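Local coordinates for protein TETR family transcriptional repressor LFRR (Mycobacterium smegmatis, PDB 2V57) that represses transcription of the lfrRA efflux-pump operon by binding directly to the promoter region upstream of lfrR, at residues B[17-22]-B[36-41]; B[25-28]-B[32-35]; B[95-100]-B[170-175]; B[153-158]-B[177-182]. All coordinates share one frame; numbering follows the deposited sequence.

In the fold
The four contacts fall into two groups in this all-helical repressor. Interaction 1 joins helix 11-27 to the helix-turn-helix motif (34-53), and interaction 2 joins it to the loop leading into that motif. They touch, with centres 9 Å apart. Interaction 2 is nested inside the chain loop that interaction 1 closes. Interactions 3 and 4 lie in the C-terminal helical part, share helix 169-182 and have centres 10 Å apart. Gln-96 and Leu-97 of interaction 3 meet Trp-153 and Met-156 of interaction 4. The centres of interactions 1 and 4 are 32 Å apart. Both C-terminal contacts touch the second subunit, interaction 4 more extensively. A sulfate ion lies about 6 Å from the Val-173 side chain.

Interaction 1: B[17-22]-B[36-41]; sequences RAILDA and GDIAAA
Ala-22, Ile-38 and Ala-41 meet through small methyl groups and flat peptide carbonyls; the contact contains no ring. The CB of Ala-22 sits over one face of the Ala-41 carbonyl group, 3.8 Å from its C atom. The same methyl also lies in front of the Ile-38 carbonyl, 3.8 Å from Ile-38 O. On the other helix, Ile-19 O is approached from beyond the oxygen end by Ile-38 CG2 at 3.9 Å.

Methyl groups meet as well. Ala-22 CB is 4.0 Å from Ala-41 CB and 4.3 Å from Ile-38 CG2. Ile-38 carries its CG2 branch opposite its backbone N, and it is this branch that faces Ile-19 and Ala-22. The CD1 end goes elsewhere, to Leu-27 of interaction 2. Ile-19 offers its own CG2 to Ile-38 CG2 at a looser 4.5 Å.

The two helix segments cross at 114°, with axes 8.5 Å apart at their closest. Segment 36-41 lies on helix 35-42, the first helix of the helix-turn-helix DNA-binding motif, and helix 11-27 backs it. Leu-59 of helix 56-77 touches both Ile-19 and Ile-38, so three helices share this small core. Ile-19 also reaches Tyr-52, at the end of helix 46-52.

The touching groups across the interface are methyls and backbone atoms. Ile-19, Ala-22 and Ile-38 are buried, while Ala-41 lies at the exposed margin. Cohesion therefore rests on close fit and burial of apolar surface, and the short Ala-22 side chain brings its methyl right up to the backbone carbonyls of Ile-38 and Ala-41.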
loop_
_atom_site.group_PDB
_atom_site.type_symbol
_atom_site.label_atom_id
_atom_site.label_comp_id
_atom_site.label_asym_id
_atom_site.label_seq_id
_atom_site.Cartn_x
_atom_site.Cartn_y
_atom_site.Cartn_z
ATOM N N ARG B 17 -2.001 -22.392 -14.066
ATOM C CA ARG B 17 -2.951 -22.029 -13.017
ATOM C C ARG B 17 -2.490 -22.537 -11.650
ATOM O O ARG B 17 -2.619 -21.842 -10.649
ATOM C CB ARG B 17 -4.354 -22.538 -13.336
ATOM N N ALA B 18 -1.937 -23.744 -11.621
ATOM C CA ALA B 18 -1.380 -24.295 -10.380
ATOM C C ALA B 18 -0.240 -23.452 -9.803
ATOM O O ALA B 18 -0.194 -23.202 -8.587
ATOM C CB ALA B 18 -0.933 -25.751 -10.586
ATOM N N ILE B 19 0.686 -23.027 -10.660
ATOM C CA ILE B 19 1.815 -22.187 -10.239
ATOM C C ILE B 19 1.333 -20.834 -9.715
ATOM O O ILE B 19 1.753 -20.371 -8.635
ATOM C CB ILE B 19 2.824 -21.986 -11.401
ATOM C CG1 ILE B 19 3.429 -23.339 -11.823
ATOM C CG2 ILE B 19 3.918 -20.985 -11.013
ATOM C CD1 ILE B 19 4.095 -23.312 -13.219
ATOM N N LEU B 20 0.427 -20.208 -10.457
ATOM C CA LEU B 20 -0.126 -18.919 -10.041
ATOM C C LEU B 20 -0.910 -19.023 -8.730
ATOM O O LEU B 20 -0.803 -18.159 -7.867
ATOM C CB LEU B 20 -1.020 -18.344 -11.136
ATOM C CG LEU B 20 -0.258 -17.853 -12.371
ATOM C CD1 LEU B 20 -1.244 -17.411 -13.445
ATOM C CD2 LEU B 20 0.701 -16.726 -12.014
ATOM N N ASP B 21 -1.705 -20.081 -8.596
ATOM C CA ASP B 21 -2.496 -20.280 -7.395
ATOM C C ASP B 21 -1.572 -20.535 -6.202
ATOM O O ASP B 21 -1.823 -20.048 -5.109
ATOM C CB ASP B 21 -3.484 -21.436 -7.564
ATOM C CG ASP B 21 -4.714 -21.056 -8.390
ATOM O OD1 ASP B 21 -4.862 -19.876 -8.751
ATOM O OD2 ASP B 21 -5.537 -21.958 -8.673
ATOM N N ALA B 22 -0.493 -21.277 -6.428
ATOM C CA ALA B 22 0.488 -21.503 -5.375
ATOM C C ALA B 22 1.217 -20.209 -4.997
ATOM O O ALA B 22 1.511 -19.971 -3.817
ATOM C CB ALA B 22 1.496 -22.587 -5.781
ATOM N N GLY B 36 11.532 -21.724 -6.469
ATOM C CA GLY B 36 11.541 -23.157 -6.213
ATOM C C GLY B 36 10.602 -23.564 -5.097
ATOM O O GLY B 36 10.024 -24.650 -5.094
ATOM N N ASP B 37 10.445 -22.680 -4.125
ATOM C CA ASP B 37 9.543 -22.947 -3.026
ATOM C C ASP B 37 8.103 -22.866 -3.530
ATOM O O ASP B 37 7.245 -23.654 -3.139
ATOM C CB ASP B 37 9.787 -21.950 -1.901
ATOM C CG ASP B 37 8.980 -22.262 -0.681
ATOM O OD1 ASP B 37 7.789 -21.890 -0.663
ATOM O OD2 ASP B 37 9.537 -22.886 0.251
ATOM N N ILE B 38 7.844 -21.910 -4.410
ATOM C CA ILE B 38 6.531 -21.823 -5.046
ATOM C C ILE B 38 6.265 -23.060 -5.906
ATOM O O ILE B 38 5.141 -23.582 -5.938
ATOM C CB ILE B 38 6.405 -20.538 -5.881
ATOM C CG1 ILE B 38 6.437 -19.323 -4.950
ATOM C CG2 ILE B 38 5.125 -20.542 -6.702
ATOM C CD1 ILE B 38 6.479 -17.999 -5.680
ATOM N N ALA B 39 7.305 -23.543 -6.582
ATOM C CA ALA B 39 7.171 -24.746 -7.406
ATOM C C ALA B 39 6.671 -25.914 -6.555
ATOM O O ALA B 39 5.699 -26.609 -6.888
ATOM C CB ALA B 39 8.503 -25.100 -8.039
ATOM N N ALA B 40 7.348 -26.124 -5.441
ATOM C CA ALA B 40 7.002 -27.214 -4.551
ATOM C C ALA B 40 5.533 -27.116 -4.102
ATOM O O ALA B 40 4.823 -28.119 -4.067
ATOM C CB ALA B 40 7.940 -27.230 -3.366
ATOM N N ALA B 41 5.089 -25.912 -3.755
ATOM C CA ALA B 41 3.707 -25.687 -3.312
ATOM C C ALA B 41 2.694 -25.931 -4.449
ATOM O O ALA B 41 1.511 -26.189 -4.198
ATOM C CB ALA B 41 3.552 -24.292 -2.756
#

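Interaction 2: B[25-28]-B[32-35]; sequences LVLA and TAAL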
loop_
_atom_site.group_PDB
_atom_site.type_symbol
_atom_site.label_atom_id
_atom_site.label_comp_id
_atom_site.label_asym_id
_atom_site.label_seq_id
_atom_site.Cartn_x
_atom_site.Cartn_y
_atom_site.Cartn_z
ATOM N N LEU B 25 -0.923 -18.001 -2.714
ATOM C CA LEU B 25 -0.963 -18.438 -1.317
ATOM C C LEU B 25 0.373 -18.231 -0.607
ATOM O O LEU B 25 0.439 -17.722 0.521
ATOM C CB LEU B 25 -1.375 -19.918 -1.250
ATOM C CG LEU B 25 -1.389 -20.571 0.129
ATOM C CD1 LEU B 25 -2.491 -19.969 1.000
ATOM C CD2 LEU B 25 -1.564 -22.085 -0.021
ATOM N N VAL B 26 1.451 -18.627 -1.272
ATOM C CA VAL B 26 2.767 -18.635 -0.636
ATOM C C VAL B 26 3.303 -17.213 -0.410
ATOM O O VAL B 26 3.783 -16.885 0.675
ATOM C CB VAL B 26 3.770 -19.443 -1.469
ATOM C CG1 VAL B 26 5.200 -19.241 -0.950
ATOM C CG2 VAL B 26 3.373 -20.936 -1.451
ATOM N N LEU B 27 3.204 -16.371 -1.424
ATOM C CA LEU B 27 3.769 -15.030 -1.305
ATOM C C LEU B 27 2.974 -14.150 -0.355
ATOM O O LEU B 27 3.504 -13.182 0.175
ATOM C CB LEU B 27 3.888 -14.361 -2.684
ATOM C CG LEU B 27 4.861 -15.054 -3.634
ATOM C CD1 LEU B 27 4.660 -14.527 -5.047
ATOM C CD2 LEU B 27 6.301 -14.847 -3.160
ATOM N N ALA B 28 1.701 -14.475 -0.142
ATOM C CA ALA B 28 0.905 -13.724 0.830
ATOM C C ALA B 28 1.394 -13.884 2.274
ATOM O O ALA B 28 1.056 -13.076 3.130
ATOM C CB ALA B 28 -0.565 -14.083 0.731
ATOM N N THR B 32 9.220 -13.220 0.499
ATOM C CA THR B 32 10.529 -13.454 -0.089
ATOM C C THR B 32 10.728 -14.884 -0.579
ATOM O O THR B 32 11.845 -15.250 -0.934
ATOM C CB THR B 32 11.671 -13.117 0.902
ATOM O OG1 THR B 32 11.539 -13.911 2.085
ATOM C CG2 THR B 32 11.633 -11.647 1.285
ATOM N N ALA B 33 9.667 -15.689 -0.589
ATOM C CA ALA B 33 9.771 -17.089 -1.033
ATOM C C ALA B 33 10.396 -17.245 -2.416
ATOM O O ALA B 33 10.004 -16.578 -3.368
ATOM C CB ALA B 33 8.392 -17.776 -1.006
ATOM N N ALA B 34 11.356 -18.157 -2.526
ATOM C CA ALA B 34 11.995 -18.453 -3.805
ATOM C C ALA B 34 11.047 -19.122 -4.807
ATOM O O ALA B 34 10.065 -19.774 -4.435
ATOM C CB ALA B 34 13.220 -19.337 -3.578
ATOM N N LEU B 35 11.361 -18.962 -6.084
ATOM C CA LEU B 35 10.578 -19.578 -7.144
ATOM C C LEU B 35 10.456 -21.096 -6.932
ATOM O O LEU B 35 9.402 -21.679 -7.175
ATOM C CB LEU B 35 11.197 -19.247 -8.503
ATOM C CG LEU B 35 10.440 -19.638 -9.772
ATOM C CD1 LEU B 35 9.027 -19.070 -9.744
ATOM C CD2 LEU B 35 11.184 -19.119 -10.972
#
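Val-26 and Leu-27 receive the side chain of Ala-33 where the chain turns from helix 11-27 into the helix-turn-helix DNA-binding motif. The Ala-33 methyl and one branch of Val-26 point at each other tip to tip. Ala-33 CB and Val-26 CG1 are 3.5 Å apart, a tight apolar contact. Seen from Ala-33, CG1 lies almost straight ahead on the line of its CA-CB bond. Val-26 presents this branch by placing CG1 opposite its backbone N (chi1 169°).

Leu-27 comes from another direction. Its CD2 flanks the same methyl, roughly at right angles to the Ala-33 CA-CB bond, at 4.2 Å from CB. The single methyl is thus met at its tip by Val-26 and at its side by Leu-27.

Val-26 also reaches into interaction 1, where it touches Asp-37 and Ala-41. Leu-27 further contacts Leu-60 and Leu-63 of helix 56-77 and Phe-105 of helix 102-106, which places it where the DNA-binding part meets the C-terminal helices.

After Ala-33 the backbone stays extended through Ala-34, which takes the N-cap position of helix 35-42. Just before Ala-33, Thr-32 packs against Ser-111 of the second subunit. The carbonyl of Ala-33 accepts a hydrogen bond from Arg-56 NE, and its O also lies 4.1 Å from Leu-27 CD2.

Interaction 3: B[95-100]-B[170-175]; sequences SQLDLG and HQIVDA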
loop_
_atom_site.group_PDB
_atom_site.type_symbol
_atom_site.label_atom_id
_atom_site.label_comp_id
_atom_site.label_asym_id
_atom_site.label_seq_id
_atom_site.Cartn_x
_atom_site.Cartn_y
_atom_site.Cartn_z
ATOM N N SER B 95 -16.488 -8.338 -2.908
ATOM C CA SER B 95 -15.862 -8.971 -4.060
ATOM C C SER B 95 -14.353 -8.743 -4.062
ATOM O O SER B 95 -13.593 -9.668 -4.338
ATOM C CB SER B 95 -16.498 -8.482 -5.374
ATOM O OG SER B 95 -15.983 -7.218 -5.808
ATOM N N GLN B 96 -13.923 -7.525 -3.733
ATOM C CA GLN B 96 -12.492 -7.216 -3.659
ATOM C C GLN B 96 -11.820 -7.718 -2.377
ATOM O O GLN B 96 -10.662 -8.145 -2.408
ATOM C CB GLN B 96 -12.246 -5.707 -3.832
ATOM C CG GLN B 96 -12.874 -5.159 -5.102
ATOM C CD GLN B 96 -12.300 -5.786 -6.370
ATOM O OE1 GLN B 96 -11.103 -5.690 -6.634
ATOM N NE2 GLN B 96 -13.160 -6.420 -7.162
ATOM N N LEU B 97 -12.520 -7.656 -1.247
ATOM C CA LEU B 97 -11.949 -8.180 -0.013
ATOM C C LEU B 97 -11.619 -9.670 -0.184
ATOM O O LEU B 97 -10.605 -10.163 0.325
ATOM C CB LEU B 97 -12.888 -7.972 1.179
ATOM C CG LEU B 97 -12.299 -8.187 2.572
ATOM C CD1 LEU B 97 -11.170 -7.203 2.897
ATOM C CD2 LEU B 97 -13.406 -8.136 3.653
ATOM N N ASP B 98 -12.466 -10.372 -0.933
ATOM C CA ASP B 98 -12.330 -11.815 -1.069
ATOM C C ASP B 98 -11.132 -12.221 -1.944
ATOM O O ASP B 98 -10.804 -13.398 -2.041
ATOM C CB ASP B 98 -13.633 -12.434 -1.594
ATOM C CG ASP B 98 -14.761 -12.409 -0.557
ATOM O OD1 ASP B 98 -14.490 -12.202 0.647
ATOM O OD2 ASP B 98 -15.928 -12.595 -0.952
ATOM N N LEU B 99 -10.475 -11.252 -2.566
ATOM C CA LEU B 99 -9.262 -11.536 -3.323
ATOM C C LEU B 99 -8.146 -11.947 -2.358
ATOM O O LEU B 99 -7.221 -12.655 -2.744
ATOM C CB LEU B 99 -8.810 -10.316 -4.150
ATOM C CG LEU B 99 -9.740 -9.768 -5.245
ATOM C CD1 LEU B 99 -9.278 -8.403 -5.754
ATOM C CD2 LEU B 99 -9.852 -10.761 -6.397
ATOM N N GLY B 100 -8.218 -11.478 -1.114
ATOM C CA GLY B 100 -7.241 -11.856 -0.110
ATOM C C GLY B 100 -6.010 -10.963 -0.066
ATOM O O GLY B 100 -5.856 -10.044 -0.872
ATOM N N HIS B 170 -17.210 -9.938 7.967
ATOM C CA HIS B 170 -18.396 -9.086 7.980
ATOM C C HIS B 170 -18.118 -7.724 8.608
ATOM O O HIS B 170 -18.653 -6.709 8.154
ATOM C CB HIS B 170 -19.558 -9.766 8.707
ATOM C CG HIS B 170 -20.844 -9.001 8.635
ATOM N ND1 HIS B 170 -21.227 -8.094 9.599
ATOM C CD2 HIS B 170 -21.836 -9.007 7.711
ATOM C CE1 HIS B 170 -22.397 -7.573 9.274
ATOM N NE2 HIS B 170 -22.790 -8.111 8.132
ATOM N N GLN B 171 -17.285 -7.720 9.645
ATOM C CA GLN B 171 -16.929 -6.514 10.386
ATOM C C GLN B 171 -16.011 -5.589 9.580
ATOM O O GLN B 171 -16.135 -4.373 9.648
ATOM C CB GLN B 171 -16.249 -6.908 11.696
ATOM C CG GLN B 171 -16.321 -5.882 12.805
ATOM C CD GLN B 171 -15.557 -6.342 14.032
ATOM O OE1 GLN B 171 -14.991 -7.436 14.044
ATOM N NE2 GLN B 171 -15.530 -5.508 15.064
ATOM N N ILE B 172 -15.082 -6.174 8.828
ATOM C CA ILE B 172 -14.235 -5.412 7.932
ATOM C C ILE B 172 -15.074 -4.739 6.846
ATOM O O ILE B 172 -14.845 -3.580 6.493
ATOM C CB ILE B 172 -13.148 -6.312 7.286
ATOM C CG1 ILE B 172 -12.204 -6.837 8.374
ATOM C CG2 ILE B 172 -12.365 -5.544 6.212
ATOM C CD1 ILE B 172 -11.230 -7.897 7.895
ATOM N N VAL B 173 -16.048 -5.464 6.314
ATOM C CA VAL B 173 -16.902 -4.891 5.278
ATOM C C VAL B 173 -17.697 -3.709 5.844
ATOM O O VAL B 173 -17.723 -2.629 5.249
ATOM C CB VAL B 173 -17.801 -5.952 4.637
ATOM C CG1 VAL B 173 -18.800 -5.316 3.676
ATOM C CG2 VAL B 173 -16.945 -6.982 3.911
ATOM N N ASP B 174 -18.300 -3.890 7.014
ATOM C CA ASP B 174 -18.992 -2.787 7.683
ATOM C C ASP B 174 -18.088 -1.562 7.896
ATOM O O ASP B 174 -18.519 -0.432 7.710
ATOM C CB ASP B 174 -19.538 -3.218 9.044
ATOM C CG ASP B 174 -20.703 -4.190 8.938
ATOM O OD1 ASP B 174 -21.169 -4.484 7.810
ATOM O OD2 ASP B 174 -21.145 -4.666 10.000
ATOM N N ALA B 175 -16.850 -1.794 8.332
ATOM C CA ALA B 175 -15.928 -0.696 8.618
ATOM C C ALA B 175 -15.518 0.020 7.342
ATOM O O ALA B 175 -15.489 1.252 7.290
ATOM C CB ALA B 175 -14.693 -1.200 9.375
#
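Leu-97 and Val-173 mark the closest backbone approach, with CA atoms 8.0 Å apart, and Leu-97 also opens a type I turn that runs to Gly-100. Leu-97 bridges the gap. Its CG stands opposite the backbone N (chi1 -167°), which carries both methyls out to helix 169-182. CD2 meets two partners that lie about at right angles to each other, 3.7 Å from Val-173 CG2 and 3.8 Å from Ile-172 CG2. CD1 adds a contact of 3.9 Å to Ile-172 CG2, so one isoleucine branch touches both ends of the leucine fork. The Leu-97 side chain runs at about a right angle to that of Ile-172 and more slantwise to that of Val-173.

The contact belongs to the C-terminal helical domain of the TetR family, and joins helix 85-97 to helix 169-182. Met-156 of helix 147-164 also packs on Leu-97. Two salt bridges accompany the apolar contact: Asp-98 OD2 with Arg-169 NH2, and Asp-174 OD1 with Arg-90 NH2. Turned away from the leucine contact, Gln-96 NE2 donates to Ser-95 OG at 3.2 Å, while Gln-96 OE1 is hydrogen-bonded to Ser-71 OG.

Interaction 4: B[153-158]-B[177-182]; sequences WALMQA and MTSLTS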
loop_
_atom_site.group_PDB
_atom_site.type_symbol
_atom_site.label_atom_id
_atom_site.label_comp_id
_atom_site.label_asym_id
_atom_site.label_seq_id
_atom_site.Cartn_x
_atom_site.Cartn_y
_atom_site.Cartn_z
ATOM N N TRP B 153 -8.832 1.884 -2.656
ATOM C CA TRP B 153 -7.840 0.819 -2.587
ATOM C C TRP B 153 -7.023 0.875 -1.301
ATOM O O TRP B 153 -6.611 -0.156 -0.786
ATOM C CB TRP B 153 -6.959 0.831 -3.845
ATOM C CG TRP B 153 -7.655 0.087 -4.914
ATOM C CD1 TRP B 153 -8.144 0.584 -6.076
ATOM C CD2 TRP B 153 -8.036 -1.303 -4.872
ATOM N NE1 TRP B 153 -8.766 -0.413 -6.780
ATOM C CE2 TRP B 153 -8.704 -1.581 -6.070
ATOM C CE3 TRP B 153 -7.834 -2.336 -3.952
ATOM C CZ2 TRP B 153 -9.203 -2.861 -6.376
ATOM C CZ3 TRP B 153 -8.323 -3.604 -4.248
ATOM C CH2 TRP B 153 -8.997 -3.853 -5.462
ATOM N N ALA B 154 -6.797 2.073 -0.762
ATOM C CA ALA B 154 -6.084 2.151 0.508
ATOM C C ALA B 154 -6.914 1.533 1.634
ATOM O O ALA B 154 -6.386 0.815 2.493
ATOM C CB ALA B 154 -5.672 3.584 0.829
ATOM N N LEU B 155 -8.220 1.796 1.615
ATOM C CA LEU B 155 -9.101 1.247 2.615
ATOM C C LEU B 155 -9.207 -0.266 2.432
ATOM O O LEU B 155 -9.278 -0.992 3.409
ATOM C CB LEU B 155 -10.490 1.891 2.568
ATOM C CG LEU B 155 -10.660 3.336 3.040
ATOM C CD1 LEU B 155 -12.097 3.822 2.797
ATOM C CD2 LEU B 155 -10.324 3.454 4.503
ATOM N N MET B 156 -9.252 -0.736 1.188
ATOM C CA MET B 156 -9.287 -2.171 0.952
ATOM C C MET B 156 -8.072 -2.828 1.603
ATOM O O MET B 156 -8.180 -3.887 2.209
ATOM C CB MET B 156 -9.330 -2.511 -0.536
ATOM C CG MET B 156 -10.663 -2.175 -1.236
ATOM S SD MET B 156 -12.100 -2.959 -0.477
ATOM C CE MET B 156 -11.482 -4.633 -0.261
ATOM N N GLN B 157 -6.918 -2.195 1.482
ATOM C CA GLN B 157 -5.707 -2.802 2.030
ATOM C C GLN B 157 -5.661 -2.732 3.552
ATOM O O GLN B 157 -5.113 -3.627 4.202
ATOM C CB GLN B 157 -4.478 -2.216 1.370
ATOM C CG GLN B 157 -4.469 -2.587 -0.111
ATOM C CD GLN B 157 -3.355 -1.933 -0.865
ATOM O OE1 GLN B 157 -2.225 -2.427 -0.869
ATOM N NE2 GLN B 157 -3.657 -0.810 -1.512
ATOM N N ALA B 158 -6.275 -1.699 4.126
ATOM C CA ALA B 158 -6.482 -1.682 5.565
ATOM C C ALA B 158 -7.323 -2.911 5.929
ATOM O O ALA B 158 -7.121 -3.536 6.979
ATOM C CB ALA B 158 -7.187 -0.413 5.987
ATOM N N MET B 177 -17.234 0.121 4.602
ATOM C CA MET B 177 -18.429 0.849 4.149
ATOM C C MET B 177 -18.621 2.156 4.931
ATOM O O MET B 177 -18.883 3.210 4.345
ATOM C CB MET B 177 -19.690 -0.022 4.241
ATOM C CG MET B 177 -19.784 -1.102 3.193
ATOM S SD MET B 177 -19.943 -0.437 1.518
ATOM C CE MET B 177 -21.574 0.325 1.570
ATOM N N THR B 178 -18.475 2.088 6.251
ATOM C CA THR B 178 -18.642 3.273 7.098
ATOM C C THR B 178 -17.563 4.326 6.827
ATOM O O THR B 178 -17.853 5.517 6.742
ATOM C CB THR B 178 -18.711 2.896 8.592
ATOM O OG1 THR B 178 -19.745 1.924 8.783
ATOM C CG2 THR B 178 -19.016 4.109 9.450
ATOM N N SER B 179 -16.321 3.883 6.654
ATOM C CA SER B 179 -15.232 4.788 6.312
ATOM C C SER B 179 -15.450 5.499 4.963
ATOM O O SER B 179 -15.156 6.687 4.832
ATOM C CB SER B 179 -13.907 4.024 6.292
ATOM O OG SER B 179 -13.594 3.563 7.586
ATOM N N LEU B 180 -15.942 4.770 3.960
ATOM C CA LEU B 180 -16.205 5.371 2.659
ATOM C C LEU B 180 -17.277 6.468 2.751
ATOM O O LEU B 180 -17.158 7.534 2.137
ATOM C CB LEU B 180 -16.647 4.299 1.638
ATOM C CG LEU B 180 -15.540 3.357 1.135
ATOM C CD1 LEU B 180 -16.118 2.087 0.485
ATOM C CD2 LEU B 180 -14.578 4.086 0.174
ATOM N N THR B 181 -18.313 6.204 3.538
ATOM C CA THR B 181 -19.510 7.040 3.515
ATOM C C THR B 181 -19.601 8.055 4.657
ATOM O O THR B 181 -20.530 8.869 4.678
ATOM C CB THR B 181 -20.791 6.165 3.552
ATOM O OG1 THR B 181 -20.856 5.465 4.796
ATOM C CG2 THR B 181 -20.782 5.140 2.413
ATOM N N SER B 182 -18.672 8.000 5.616
ATOM C CA SER B 182 -18.760 8.927 6.755
ATOM C C SER B 182 -17.457 9.281 7.458
ATOM O O SER B 182 -17.457 10.146 8.325
ATOM C CB SER B 182 -19.750 8.406 7.798
ATOM O OG SER B 182 -19.312 7.167 8.311
#
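Leu-155 reaches from helix 147-164 to Ser-179 and Leu-180 on helix 169-182. Its CD1 makes the tightest contact, 3.6 Å from Leu-180 CD2, and is 3.9 Å from Leu-180 CG. The two leucine side chains run alongside each other, pointing opposite ways. The fork of Leu-155 also straddles the CB of Ser-179, with CD1 at 3.9 Å and CD2 at 4.0 Å. Serine thus offers its carbon to the leucine and keeps its hydroxyl for other partners.

With chi1 at -65° the hydroxyl of Ser-179 swings away from its own carbonyl, and from there it bonds to Ala-175 O, one turn back, and to Trp-147 NE1 of the second subunit. The buried hydroxyl is therefore satisfied on both sides of the subunit boundary. Leu-180 packs on Ile-184 of the second subunit.

Beyond Leu-180, the hydroxyls of Thr-181 and Ser-182 fold back on the carbonyls of Met-177 and Thr-178. On helix 147-164, Gln-157 NE2 donates to Trp-153 O at 3.1 Å from well above the carbonyl plane, which helps fix the amide. Its OE1 then bonds to Tyr-108 OH of the second subunit, and Gln-157 packs on its own counterpart there.

Helices 147-164 and 169-182 pack together and both touch the second subunit, consistent with the four-helix bundle through which TetR-family repressors usually dimerise.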